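Tol-Pal system protein TolB (Acinetobacter baumannii, PDB 7MX5) probably works as the periplasmic component of the Tol-Pal system, which is thought to draw in the outer membrane during cell division and to maintain its integrity. Local coordinates at residues 5-10 with 379-384; 39-44 with 124-129; 343-348 with 362-367; 357-362 with 372-377. One frame throughout, in Å; residues are numbered along the deposited sequence.

Contact 1. Residues 5-10 with 379-384; sequences LEIAKA and GRFRMN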
# COMPACT_ATOMS: atom_id res chain seq x y z
N LEU A 5 0.47 -8.65 12.18
CA LEU A 5 1.63 -7.86 11.83
C LEU A 5 2.90 -8.50 12.37
O LEU A 5 2.97 -8.87 13.55
CB LEU A 5 1.48 -6.43 12.36
CG LEU A 5 2.38 -5.36 11.75
CD1 LEU A 5 3.77 -5.36 12.36
CD2 LEU A 5 2.47 -5.60 10.26
N GLU A 6 3.91 -8.63 11.50
CA GLU A 6 5.25 -9.03 11.89
C GLU A 6 6.25 -8.01 11.37
O GLU A 6 6.07 -7.46 10.28
CB GLU A 6 5.62 -10.42 11.33
CG GLU A 6 4.93 -11.60 11.98
CD GLU A 6 5.23 -12.90 11.25
OE1 GLU A 6 6.09 -12.90 10.36
OE2 GLU A 6 4.60 -13.93 11.58
N ILE A 7 7.30 -7.76 12.15
CA ILE A 7 8.49 -7.07 11.67
C ILE A 7 9.54 -8.13 11.37
O ILE A 7 9.90 -8.92 12.25
CB ILE A 7 9.01 -6.05 12.70
CG1 ILE A 7 7.94 -5.03 13.09
CG2 ILE A 7 10.22 -5.31 12.13
CD1 ILE A 7 7.17 -4.46 11.94
N ALA A 8 10.02 -8.15 10.13
CA ALA A 8 10.97 -9.16 9.68
C ALA A 8 12.41 -8.64 9.67
O ALA A 8 13.30 -9.30 10.21
CB ALA A 8 10.59 -9.66 8.29
N LYS A 9 12.65 -7.48 9.07
CA LYS A 9 13.98 -6.90 8.97
C LYS A 9 13.91 -5.46 9.47
O LYS A 9 13.44 -4.57 8.75
CB LYS A 9 14.51 -6.97 7.54
CG LYS A 9 15.92 -6.43 7.37
CD LYS A 9 16.18 -6.02 5.93
CE LYS A 9 17.27 -6.86 5.29
NZ LYS A 9 17.60 -6.38 3.92
N ALA A 10 14.36 -5.23 10.70
CA ALA A 10 14.40 -3.88 11.24
C ALA A 10 15.50 -3.08 10.55
O ALA A 10 16.49 -3.65 10.08
CB ALA A 10 14.63 -3.92 12.74
N GLY A 379 15.27 -0.75 0.86
CA GLY A 379 15.65 -2.14 1.01
C GLY A 379 16.15 -2.56 2.38
O GLY A 379 16.83 -3.59 2.46
N ARG A 380 15.83 -1.82 3.44
CA ARG A 380 16.30 -2.17 4.78
C ARG A 380 15.20 -2.59 5.73
O ARG A 380 15.50 -3.14 6.80
CB ARG A 380 17.03 -0.99 5.42
CG ARG A 380 18.20 -0.48 4.63
CD ARG A 380 17.93 0.96 4.30
NE ARG A 380 17.67 1.77 5.48
CZ ARG A 380 18.49 2.70 5.94
NH1 ARG A 380 19.64 2.97 5.33
NH2 ARG A 380 18.15 3.38 7.03
N PHE A 381 13.94 -2.32 5.41
CA PHE A 381 12.82 -2.61 6.29
C PHE A 381 11.91 -3.63 5.63
O PHE A 381 11.45 -3.40 4.51
CB PHE A 381 12.04 -1.34 6.64
CG PHE A 381 10.93 -1.57 7.61
CD1 PHE A 381 11.20 -1.70 8.96
CD2 PHE A 381 9.62 -1.68 7.18
CE1 PHE A 381 10.18 -1.92 9.86
CE2 PHE A 381 8.60 -1.90 8.07
CZ PHE A 381 8.88 -2.02 9.42
N ARG A 382 11.67 -4.74 6.31
CA ARG A 382 10.69 -5.72 5.88
C ARG A 382 9.61 -5.86 6.93
O ARG A 382 9.89 -5.92 8.13
CB ARG A 382 11.32 -7.08 5.58
CG ARG A 382 10.78 -7.71 4.30
CD ARG A 382 11.31 -9.10 4.06
NE ARG A 382 12.67 -9.08 3.52
CZ ARG A 382 13.71 -9.64 4.10
NH1 ARG A 382 13.60 -10.30 5.24
NH2 ARG A 382 14.91 -9.54 3.52
N MET A 383 8.36 -5.91 6.46
CA MET A 383 7.18 -6.03 7.30
C MET A 383 6.31 -7.12 6.71
O MET A 383 6.02 -7.11 5.51
CB MET A 383 6.43 -4.69 7.34
CG MET A 383 5.88 -4.31 8.70
SD MET A 383 5.10 -2.68 8.66
CE MET A 383 3.46 -3.09 8.07
N ASN A 384 5.90 -8.07 7.54
CA ASN A 384 5.15 -9.23 7.08
C ASN A 384 3.72 -9.18 7.58
O ASN A 384 3.47 -8.88 8.75
CB ASN A 384 5.82 -10.53 7.53
CG ASN A 384 7.02 -10.90 6.68
OD1 ASN A 384 7.07 -10.56 5.49
ND2 ASN A 384 7.98 -11.58 7.27
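E6 and N384 form a hydrogen-bonded pair where the N-terminal strand 6-9 runs antiparallel to strand 382-386 and adds an edge strand to a blade of the TolB beta-propeller. E6 N gives a bond of 2.8 Å to N384 O, and N384 N returns one to E6 O. Further along, a classic beta bulge shifts the register: A8 and K9 both face R382. R382 O receives A8 N at 3.0 Å together with a weak bond from K9 N, while R382 N donates to K9 O.

On one face of this pairing I7, M383 and L5 form an apolar row. I7 CD1 reaches M383 CG at 3.5 Å, and L5, crossing M383 at about a right angle, sets CD2 against M383 CE. I7 CD1 also approaches the F381 ring, whose edge has M383 SD in its plane. R38 lies against I7, F381 and M383.

The other face carries E6, K9, R382 and N384. K9 CB sits over one face of the R382 guanidinium, towards its rim, and the methyl of A8 touches N384 ND2 at 3.4 Å. The polar ends are fixed from farther out: the E6 carboxylate forms a salt bridge with R369, and N384 OD1 is bonded to S373. K9 leaves its backbone with CG anti to N (chi1 -178°) and bends at chi3, which carries the ammonium past R380 O to a weak 3.2 Å bond from K9 NZ to G379 O.

Contact 2. Residues 39-44 with 124-129; sequences SGRFTS and ALTGIP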
# COMPACT_ATOMS: atom_id res chain seq x y z
N SER A 39 8.09 2.16 10.97
CA SER A 39 8.23 3.25 10.02
C SER A 39 9.31 3.02 8.98
O SER A 39 9.35 3.74 7.98
CB SER A 39 8.53 4.56 10.77
OG SER A 39 9.82 4.53 11.33
N GLY A 40 10.19 2.04 9.19
CA GLY A 40 11.31 1.82 8.30
C GLY A 40 12.41 2.85 8.40
O GLY A 40 13.42 2.72 7.69
N ARG A 41 12.27 3.85 9.26
CA ARG A 41 13.26 4.90 9.42
C ARG A 41 13.62 5.19 10.87
O ARG A 41 14.57 5.96 11.10
CB ARG A 41 12.78 6.20 8.76
CG ARG A 41 13.16 6.35 7.31
CD ARG A 41 13.19 7.82 6.91
NE ARG A 41 13.76 8.66 7.95
CZ ARG A 41 14.42 9.78 7.74
NH1 ARG A 41 14.61 10.25 6.51
NH2 ARG A 41 14.90 10.46 8.78
N PHE A 42 12.90 4.64 11.84
CA PHE A 42 13.15 4.93 13.24
C PHE A 42 12.87 3.69 14.08
O PHE A 42 12.25 2.73 13.62
CB PHE A 42 12.30 6.10 13.74
CG PHE A 42 12.46 7.36 12.96
CD1 PHE A 42 13.51 8.22 13.23
CD2 PHE A 42 11.57 7.69 11.96
CE1 PHE A 42 13.67 9.39 12.51
CE2 PHE A 42 11.72 8.86 11.23
CZ PHE A 42 12.77 9.71 11.51
N THR A 43 13.34 3.74 15.32
CA THR A 43 12.95 2.80 16.37
C THR A 43 12.41 3.60 17.55
O THR A 43 12.72 4.78 17.72
CB THR A 43 14.12 1.91 16.81
OG1 THR A 43 15.04 2.69 17.59
CG2 THR A 43 14.84 1.32 15.61
N SER A 44 11.59 2.94 18.37
CA SER A 44 10.95 3.61 19.49
C SER A 44 10.85 2.66 20.68
O SER A 44 10.80 1.44 20.51
CB SER A 44 9.55 4.12 19.11
OG SER A 44 8.92 4.73 20.22
N ALA A 124 7.06 15.20 10.86
CA ALA A 124 7.87 16.21 11.54
C ALA A 124 9.35 15.85 11.56
O ALA A 124 10.19 16.74 11.73
CB ALA A 124 7.36 16.42 12.97
N LEU A 125 9.69 14.57 11.39
CA LEU A 125 11.07 14.13 11.45
C LEU A 125 11.70 13.92 10.08
O LEU A 125 12.92 14.04 9.94
CB LEU A 125 11.18 12.82 12.24
CG LEU A 125 10.81 12.91 13.72
CD1 LEU A 125 10.83 11.54 14.36
CD2 LEU A 125 11.76 13.85 14.45
N THR A 126 10.90 13.61 9.06
CA THR A 126 11.41 13.35 7.72
C THR A 126 10.91 14.32 6.66
O THR A 126 11.51 14.39 5.58
CB THR A 126 11.05 11.93 7.27
OG1 THR A 126 9.71 11.91 6.75
CG2 THR A 126 11.16 10.95 8.43
N GLY A 127 9.84 15.07 6.94
CA GLY A 127 9.24 15.91 5.92
C GLY A 127 8.41 15.16 4.90
O GLY A 127 8.04 15.74 3.87
N ILE A 128 8.10 13.89 5.15
CA ILE A 128 7.34 13.05 4.24
C ILE A 128 6.04 12.67 4.94
O ILE A 128 6.07 12.31 6.11
CB ILE A 128 8.12 11.78 3.83
CG1 ILE A 128 9.42 12.17 3.12
CG2 ILE A 128 7.28 10.90 2.93
CD1 ILE A 128 10.39 11.01 2.96
N PRO A 129 4.90 12.75 4.27
CA PRO A 129 3.63 12.37 4.91
C PRO A 129 3.67 10.92 5.39
O PRO A 129 4.08 10.02 4.67
CB PRO A 129 2.58 12.57 3.81
CG PRO A 129 3.21 13.45 2.80
CD PRO A 129 4.70 13.37 2.94
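The C-terminal end of helix 110-126 packs against the turn that leads into strand 43-45, an edge strand of the mixed sheet in the amino-terminal domain. F42 and R41 from the turn receive L125 and T126 from the last helical turn, and no hydrogen bond joins the two segments. L125 CD1 lies over one face of the F42 ring, 4.1 Å from its centroid and 18° off the normal, a CH-pi contact. L125 CB also touches the end of the ring, 3.6 Å from F42 CZ.

T126 CG2 serves two flat groups. It meets the F42 ring at the edge, in plane, 3.5 Å from CE2, and it sits over the centre of one face of the R41 guanidinium, 3.4 Å above the plane. A chi1 of 82° puts T126 OG1 between the backbone nitrogen and the carbonyl carbon and CG2 anti to the carbonyl carbon, facing both groups. OG1 accepts from I128 N (3.0 Å) in an ST turn and also bonds to Y122 O. G127, with positive phi, takes the chain out of the helix.

A second ST turn shapes the opposite segment: S39 OG accepts from R41 N at 3.3 Å and is bonded to L36 O. F42 and L125 both rest on I17 of the neighbouring strand 16-19. The contact thus closes a helix end onto the edge of a mixed sheet, as in alpha/beta domains.

Contact 3. Residues 343-348 with 362-367; sequences TPTSLD and YATREG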
# COMPACT_ATOMS: atom_id res chain seq x y z
N THR A 343 13.89 -7.25 -3.36
CA THR A 343 13.75 -8.51 -2.64
C THR A 343 13.31 -9.61 -3.60
O THR A 343 12.67 -9.33 -4.62
CB THR A 343 12.74 -8.37 -1.50
OG1 THR A 343 12.56 -9.63 -0.84
CG2 THR A 343 11.40 -7.90 -2.05
N PRO A 344 13.62 -10.88 -3.32
CA PRO A 344 12.99 -11.97 -4.07
C PRO A 344 11.52 -12.10 -3.71
O PRO A 344 11.08 -11.69 -2.63
CB PRO A 344 13.78 -13.21 -3.64
CG PRO A 344 14.94 -12.73 -2.84
CD PRO A 344 14.64 -11.35 -2.36
N THR A 345 10.76 -12.66 -4.64
CA THR A 345 9.34 -12.88 -4.43
C THR A 345 8.93 -14.19 -5.10
O THR A 345 9.56 -14.64 -6.06
CB THR A 345 8.49 -11.72 -4.98
OG1 THR A 345 7.10 -12.02 -4.81
CG2 THR A 345 8.78 -11.49 -6.45
N SER A 346 7.86 -14.79 -4.58
CA SER A 346 7.40 -16.09 -5.05
C SER A 346 6.25 -15.99 -6.05
O SER A 346 5.87 -17.02 -6.62
CB SER A 346 6.95 -16.95 -3.87
OG SER A 346 7.98 -17.05 -2.89
N LEU A 347 5.71 -14.80 -6.30
CA LEU A 347 4.53 -14.64 -7.13
C LEU A 347 4.78 -13.59 -8.19
O LEU A 347 5.26 -12.49 -7.89
CB LEU A 347 3.32 -14.25 -6.28
CG LEU A 347 2.91 -15.26 -5.20
CD1 LEU A 347 1.82 -14.69 -4.32
CD2 LEU A 347 2.47 -16.57 -5.84
N ASP A 348 4.45 -13.93 -9.44
CA ASP A 348 4.48 -12.98 -10.55
C ASP A 348 3.21 -12.14 -10.46
O ASP A 348 2.22 -12.36 -11.16
CB ASP A 348 4.60 -13.71 -11.88
CG ASP A 348 4.55 -12.77 -13.07
OD1 ASP A 348 5.09 -11.65 -12.98
OD2 ASP A 348 3.96 -13.15 -14.11
N TYR A 362 3.47 -6.26 -1.46
CA TYR A 362 3.44 -7.28 -2.49
C TYR A 362 3.08 -8.61 -1.84
O TYR A 362 3.21 -8.78 -0.62
CB TYR A 362 4.77 -7.38 -3.24
CG TYR A 362 5.95 -7.76 -2.36
CD1 TYR A 362 6.54 -6.83 -1.52
CD2 TYR A 362 6.45 -9.05 -2.37
CE1 TYR A 362 7.61 -7.17 -0.72
CE2 TYR A 362 7.52 -9.41 -1.57
CZ TYR A 362 8.10 -8.46 -0.75
OH TYR A 362 9.17 -8.80 0.06
N ALA A 363 2.64 -9.55 -2.67
CA ALA A 363 2.25 -10.88 -2.21
C ALA A 363 3.37 -11.87 -2.51
O ALA A 363 3.89 -11.90 -3.63
CB ALA A 363 0.95 -11.33 -2.88
N THR A 364 3.73 -12.67 -1.52
CA THR A 364 4.78 -13.66 -1.66
C THR A 364 4.46 -14.85 -0.76
O THR A 364 3.39 -14.91 -0.14
CB THR A 364 6.15 -13.05 -1.34
OG1 THR A 364 7.17 -14.05 -1.47
CG2 THR A 364 6.17 -12.49 0.07
N ARG A 365 5.39 -15.79 -0.67
CA ARG A 365 5.23 -16.98 0.15
C ARG A 365 6.51 -17.24 0.93
O ARG A 365 7.60 -17.29 0.34
CB ARG A 365 4.88 -18.21 -0.70
CG ARG A 365 3.50 -18.16 -1.32
CD ARG A 365 3.34 -19.24 -2.38
NE ARG A 365 2.07 -19.13 -3.09
CZ ARG A 365 1.66 -19.97 -4.03
NH1 ARG A 365 2.40 -21.00 -4.41
NH2 ARG A 365 0.47 -19.78 -4.60
N GLU A 366 6.38 -17.39 2.25
CA GLU A 366 7.50 -17.70 3.12
C GLU A 366 7.13 -18.92 3.94
O GLU A 366 6.11 -18.92 4.64
CB GLU A 366 7.84 -16.52 4.04
CG GLU A 366 9.29 -16.46 4.47
CD GLU A 366 9.66 -15.11 5.06
OE1 GLU A 366 9.61 -14.10 4.33
OE2 GLU A 366 10.00 -15.06 6.26
N GLY A 367 7.95 -19.96 3.86
CA GLY A 367 7.57 -21.23 4.47
C GLY A 367 6.38 -21.80 3.74
O GLY A 367 6.34 -21.85 2.51
O HOH W 1 5.12 -10.50 -5.78
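Hydrogen bonding across the contact centres on T364 OG1, which accepts from S346 N at 3.3 Å with an N-H...O angle of 145°. A chi1 of 179° turns OG1 away from the T364 nitrogen and toward the crossing chain. S346 OG lies near both T364 OG1 and R365 O and can make at best a weak bond to one of them.

One water adds a polar bridge: it accepts from T345 OG1 at 2.7 Å and donates to L347 O and to A363 O, the latter at 2.8 Å. In this way the carbonyls of two buried residues, one from each segment, share a single water. The segment 343-348 here leaves strand 339-344, the outer strand of one propeller blade, and passes over strand 359-366 of the next, so the contact joins adjacent blades.

Van der Waals contacts flank the polar ones. L347 CD1 packs on A363 CB at 3.8 Å. Two methyls meet polar groups instead: L347 CD2 lies 3.6 Å above one face of the R365 guanidinium, offset toward the rim, and at the far end T343 CG2 sits beside the tyrosine hydroxyl, 3.2 Å from Y362 OH. A salt bridge from R365 NH2 to E391 holds the guanidinium from outside.

Contact 4. Residues 357-362 with 372-377; sequences GQMVVY and LSIMST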
# COMPACT_ATOMS: atom_id res chain seq x y z
N GLY A 357 5.35 6.82 -1.20
CA GLY A 357 6.41 6.29 -2.02
C GLY A 357 7.59 5.72 -1.26
O GLY A 357 8.59 5.35 -1.89
N GLN A 358 7.51 5.64 0.07
CA GLN A 358 8.58 5.07 0.87
C GLN A 358 8.39 3.59 1.15
O GLN A 358 9.36 2.91 1.50
CB GLN A 358 8.71 5.82 2.20
CG GLN A 358 8.88 7.32 2.05
CD GLN A 358 9.95 7.69 1.04
OE1 GLN A 358 9.69 8.36 0.04
NE2 GLN A 358 11.18 7.25 1.30
N MET A 359 7.18 3.07 0.99
CA MET A 359 6.87 1.67 1.24
C MET A 359 6.31 1.03 -0.03
O MET A 359 5.91 1.71 -0.97
CB MET A 359 5.86 1.52 2.38
CG MET A 359 6.41 1.83 3.77
SD MET A 359 7.60 0.60 4.34
CE MET A 359 8.14 1.35 5.87
N VAL A 360 6.29 -0.30 -0.03
CA VAL A 360 5.71 -1.06 -1.13
C VAL A 360 5.20 -2.38 -0.57
O VAL A 360 5.87 -3.03 0.24
CB VAL A 360 6.72 -1.28 -2.28
CG1 VAL A 360 7.98 -1.96 -1.77
CG2 VAL A 360 6.09 -2.09 -3.40
N VAL A 361 4.00 -2.77 -0.99
CA VAL A 361 3.39 -4.02 -0.55
C VAL A 361 3.31 -4.97 -1.74
O VAL A 361 3.14 -4.55 -2.89
CB VAL A 361 1.99 -3.79 0.07
CG1 VAL A 361 1.01 -3.27 -0.97
CG2 VAL A 361 1.46 -5.06 0.73
N TYR A 362 3.47 -6.26 -1.46
CA TYR A 362 3.44 -7.28 -2.49
C TYR A 362 3.08 -8.61 -1.84
O TYR A 362 3.21 -8.78 -0.62
CB TYR A 362 4.77 -7.38 -3.24
CG TYR A 362 5.95 -7.76 -2.36
CD1 TYR A 362 6.54 -6.83 -1.52
CD2 TYR A 362 6.45 -9.05 -2.37
CE1 TYR A 362 7.61 -7.17 -0.72
CE2 TYR A 362 7.52 -9.41 -1.57
CZ TYR A 362 8.10 -8.46 -0.75
OH TYR A 362 9.17 -8.80 0.06
N LEU A 372 1.36 -11.24 2.79
CA LEU A 372 1.72 -9.94 2.25
C LEU A 372 2.99 -9.45 2.92
O LEU A 372 3.19 -9.66 4.12
CB LEU A 372 0.59 -8.92 2.46
CG LEU A 372 -0.70 -9.06 1.66
CD1 LEU A 372 -1.53 -7.80 1.78
CD2 LEU A 372 -0.41 -9.39 0.20
N SER A 373 3.84 -8.79 2.15
CA SER A 373 5.07 -8.21 2.67
C SER A 373 5.12 -6.73 2.32
O SER A 373 4.79 -6.34 1.19
CB SER A 373 6.31 -8.92 2.12
OG SER A 373 6.66 -10.03 2.93
N ILE A 374 5.52 -5.91 3.28
CA ILE A 374 5.69 -4.47 3.09
C ILE A 374 7.17 -4.15 3.28
O ILE A 374 7.74 -4.47 4.33
CB ILE A 374 4.81 -3.65 4.04
CG1 ILE A 374 3.38 -3.59 3.51
CG2 ILE A 374 5.37 -2.24 4.19
CD1 ILE A 374 2.34 -3.46 4.59
N MET A 375 7.78 -3.54 2.28
CA MET A 375 9.20 -3.23 2.30
C MET A 375 9.42 -1.75 2.03
O MET A 375 8.70 -1.14 1.23
CB MET A 375 9.97 -4.05 1.27
CG MET A 375 10.65 -5.27 1.85
SD MET A 375 12.02 -5.89 0.86
CE MET A 375 13.30 -4.73 1.29
N SER A 376 10.40 -1.17 2.72
CA SER A 376 10.84 0.17 2.38
C SER A 376 11.54 0.15 1.03
O SER A 376 12.21 -0.82 0.66
CB SER A 376 11.78 0.71 3.46
OG SER A 376 12.95 -0.08 3.57
N THR A 377 11.38 1.24 0.27
CA THR A 377 11.90 1.27 -1.09
C THR A 377 13.42 1.28 -1.14
O THR A 377 13.99 1.02 -2.21
CB THR A 377 11.35 2.49 -1.83
OG1 THR A 377 11.74 3.69 -1.16
CG2 THR A 377 9.83 2.42 -1.90
O HOH W 2 9.68 -11.17 2.00
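A chi1 of 62° places Y362 CG between its backbone nitrogen and carbonyl carbon, and the ring leans across the neighbouring strand onto S373. S373 CB lies over one face, 3.8 Å from the ring centroid and 29° off the normal, a CH-pi contact, while M375 CB stands at the ring edge. Besides its bond to N384, S373 OG, beside its own backbone nitrogen (chi1 -88°), receives a weak bond from a water that is also bound to Y362 OH at 3.1 Å.

These residues belong to the beta hairpin of strands 359-366 and 369-376, the two middle strands of the blade's four propeller strands. V360 and M375, like Y362 and S373, are hydrogen-bonded antiparallel pairs: M375 N to V360 O measures 2.8 Å, and S373 N to Y362 O is also 2.8 Å. T377 N extends the ladder to Q358 O at 2.9 Å.

The opposite face of the hairpin is apolar at M359, V361 and I374. I374 splits its branches between two neighbours: CG1 packs on V361 CG2 at 3.7 Å, and CG2 on M359 SD at 3.6 Å. W397 and P395 of strand 391-397 cover M359 and V361 from the next blade.

Contacts 1, 3 and 4 all reach the sheet that holds strands 6-9, 382-386, 369-376 and 359-366. Contacts 1 and 4, with centres about 9 Å apart, meet through neighbouring strands, where I374 N and M383 O lie 2.6 Å apart. Contact 3 shares Y362 with contact 4 and links the blade to the preceding one; T343 CB comes within 3.5 Å of M375 SD. Contact 2 belongs to the amino-terminal domain, about 26 Å from contact 3 between centres, yet touches the propeller: G40 CA packs on F381 CG of contact 1 at 3.5 Å, and S39 O approaches M359 CE of contact 4 at 3.4 Å. The two domains therefore meet beside contacts 1 and 4.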